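Local coordinates for protein CcbJ (Streptomyces caelestis, PDB 4HGZ) that is an S-adenosyl-L-methionine-dependent methyltransferase that probably transfers a methyl group to a nitrogen atom, at residues H251-F254 and E255-F259. Numbering follows the deposited sequence.
Sequences HADF and ERRRF. With SO4 (sulfate ion), chain T; SO4 (sulfate ion), chain S.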
loop_
_atom_site.group_PDB
_atom_site.type_symbol
_atom_site.label_atom_id
_atom_site.label_comp_id
_atom_site.label_asym_id
_atom_site.label_seq_id
_atom_site.Cartn_x
_atom_site.Cartn_y
_atom_site.Cartn_z
ATOM N N HIS C 251 17.171 23.084 6.217
ATOM C CA HIS C 251 17.387 22.530 4.886
ATOM C C HIS C 251 17.104 21.031 4.908
ATOM O O HIS C 251 16.832 20.452 5.962
ATOM C CB HIS C 251 18.831 22.760 4.433
ATOM C CG HIS C 251 19.363 24.111 4.777
ATOM N ND1 HIS C 251 19.307 25.175 3.906
ATOM C CD2 HIS C 251 19.975 24.569 5.894
ATOM C CE1 HIS C 251 19.854 26.237 4.471
ATOM N NE2 HIS C 251 20.269 25.894 5.679
ATOM N N ALA C 252 17.184 20.407 3.744
ATOM C CA ALA C 252 16.974 18.975 3.627
ATOM C C ALA C 252 18.262 18.241 3.923
ATOM O O ALA C 252 18.257 17.046 4.192
ATOM C CB ALA C 252 16.503 18.629 2.212
ATOM N N ASP C 253 19.373 18.952 3.843
ATOM C CA ASP C 253 20.665 18.295 3.878
ATOM C C ASP C 253 21.777 19.337 3.954
ATOM O O ASP C 253 21.509 20.537 3.902
ATOM C CB ASP C 253 20.821 17.425 2.642
ATOM C CG ASP C 253 21.000 18.245 1.377
ATOM O OD1 ASP C 253 21.155 19.484 1.486
ATOM O OD2 ASP C 253 20.992 17.648 0.278
ATOM N N PHE C 254 23.023 18.898 4.072
ATOM C CA PHE C 254 24.084 19.870 4.342
ATOM C C PHE C 254 24.474 20.743 3.158
ATOM O O PHE C 254 25.305 21.633 3.299
ATOM C CB PHE C 254 25.320 19.210 4.958
ATOM C CG PHE C 254 25.146 18.848 6.397
ATOM C CD1 PHE C 254 24.896 19.830 7.343
ATOM C CD2 PHE C 254 25.205 17.524 6.805
ATOM C CE1 PHE C 254 24.721 19.496 8.681
ATOM C CE2 PHE C 254 25.030 17.186 8.133
ATOM C CZ PHE C 254 24.793 18.174 9.074
ATOM N N GLU C 255 23.897 20.489 1.989
ATOM C CA GLU C 255 24.195 21.340 0.837
ATOM C C GLU C 255 23.079 22.360 0.635
ATOM O O GLU C 255 23.020 23.041 -0.371
ATOM C CB GLU C 255 24.427 20.518 -0.429
ATOM C CG GLU C 255 25.402 19.360 -0.252
ATOM C CD GLU C 255 25.834 18.760 -1.577
ATOM O OE1 GLU C 255 26.550 19.451 -2.330
ATOM O OE2 GLU C 255 25.461 17.605 -1.871
ATOM N N ARG C 256 22.190 22.458 1.611
ATOM C CA ARG C 256 21.226 23.548 1.626
ATOM C C ARG C 256 20.094 23.399 0.616
ATOM O O ARG C 256 19.464 24.387 0.234
ATOM C CB ARG C 256 21.942 24.887 1.427
ATOM C CG ARG C 256 22.939 25.179 2.527
ATOM C CD ARG C 256 23.419 26.618 2.530
ATOM N NE ARG C 256 24.159 26.887 3.766
ATOM C CZ ARG C 256 25.398 26.449 4.012
ATOM N NH1 ARG C 256 26.051 25.713 3.105
ATOM N NH2 ARG C 256 25.988 26.743 5.171
ATOM N N ARG C 257 19.817 22.169 0.203
ATOM C CA ARG C 257 18.687 21.934 -0.678
ATOM C C ARG C 257 17.411 22.257 0.061
ATOM O O ARG C 257 17.352 22.130 1.281
ATOM C CB ARG C 257 18.658 20.486 -1.150
ATOM C CG ARG C 257 19.842 20.121 -1.974
ATOM C CD ARG C 257 19.690 18.760 -2.560
ATOM N NE ARG C 257 20.637 18.601 -3.652
ATOM C CZ ARG C 257 21.855 18.106 -3.508
ATOM N NH1 ARG C 257 22.270 17.708 -2.317
ATOM N NH2 ARG C 257 22.648 18.008 -4.561
ATOM N N ARG C 258 16.391 22.668 -0.688
ATOM C CA ARG C 258 15.097 23.008 -0.116
ATOM C C ARG C 258 14.507 21.848 0.703
ATOM O O ARG C 258 14.463 20.711 0.255
ATOM C CB ARG C 258 14.131 23.420 -1.226
ATOM C CG ARG C 258 13.087 24.447 -0.808
ATOM C CD ARG C 258 11.931 24.515 -1.800
ATOM N NE ARG C 258 10.923 23.494 -1.517
ATOM C CZ ARG C 258 9.859 23.258 -2.277
ATOM N NH1 ARG C 258 9.658 23.967 -3.379
ATOM N NH2 ARG C 258 8.994 22.309 -1.937
ATOM N N PHE C 259 14.061 22.150 1.914
ATOM C CA PHE C 259 13.427 21.163 2.773
ATOM C C PHE C 259 11.943 21.134 2.487
ATOM O O PHE C 259 11.286 22.175 2.498
ATOM C CB PHE C 259 13.640 21.553 4.231
ATOM C CG PHE C 259 12.860 20.720 5.213
ATOM C CD1 PHE C 259 13.214 19.396 5.463
ATOM C CD2 PHE C 259 11.796 21.271 5.920
ATOM C CE1 PHE C 259 12.515 18.626 6.394
ATOM C CE2 PHE C 259 11.091 20.508 6.855
ATOM C CZ PHE C 259 11.452 19.185 7.090
HETATM S S SO4 T . 20.806 19.444 -7.268
HETATM O O1 SO4 T . 20.906 20.174 -8.529
HETATM O O2 SO4 T . 19.716 18.476 -7.355
HETATM O O3 SO4 T . 22.079 18.769 -6.999
HETATM O O4 SO4 T . 20.504 20.372 -6.183
HETATM S S SO4 S . 16.636 23.297 -4.401
HETATM O O1 SO4 S . 17.003 23.518 -5.797
HETATM O O2 SO4 S . 15.249 23.713 -4.197
HETATM O O3 SO4 S . 16.768 21.871 -4.079
HETATM O O4 SO4 S . 17.508 24.109 -3.558
#
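A type I beta turn from Asp253 to Arg256 reverses the chain just after strand 245-251. Arg256 N donates to Asp253 O (3.1 Å) and closes the turn. At the base of the loop, Ala252 N donates to Arg257 O (3.0 Å), a nearly straight bond.

The Asp253 carboxylate ties the turn to the residues after it. Its CG stands between the backbone N and the carbonyl carbon (chi1 71°), which turns OD1 back onto the turn. OD1 accepts from Glu255 N (3.0 Å) and Arg257 N (3.3 Å), which arrive from opposite faces of the carboxylate plane. OD2 forms a salt bridge with Arg257 NH1 (2.9 Å). OD2 lies in the guanidinium plane of Arg257, and the carboxylate and guanidinium planes are 76° apart. NH1 also pairs with Glu255 OE2 (3.2 Å). The NE and NH2 edge of Arg257 hydrogen-bonds the sulfate of chain T, NH2 to its O3 at 2.6 Å. This ion probably came from the crystallisation liquor.

Arg256 CG makes a CH-pi contact over one face of the His251 ring, 4.0 Å from its centroid. Glu249 accepts from His251 NE2.

The loop joins strands 245-251 and 265-272, hydrogen-bonded through the His251 and Val267 backbones. Phe254, near the S-adenosyl-L-homocysteine-binding residue Arg75, and Arg256 pack on helix 50-61.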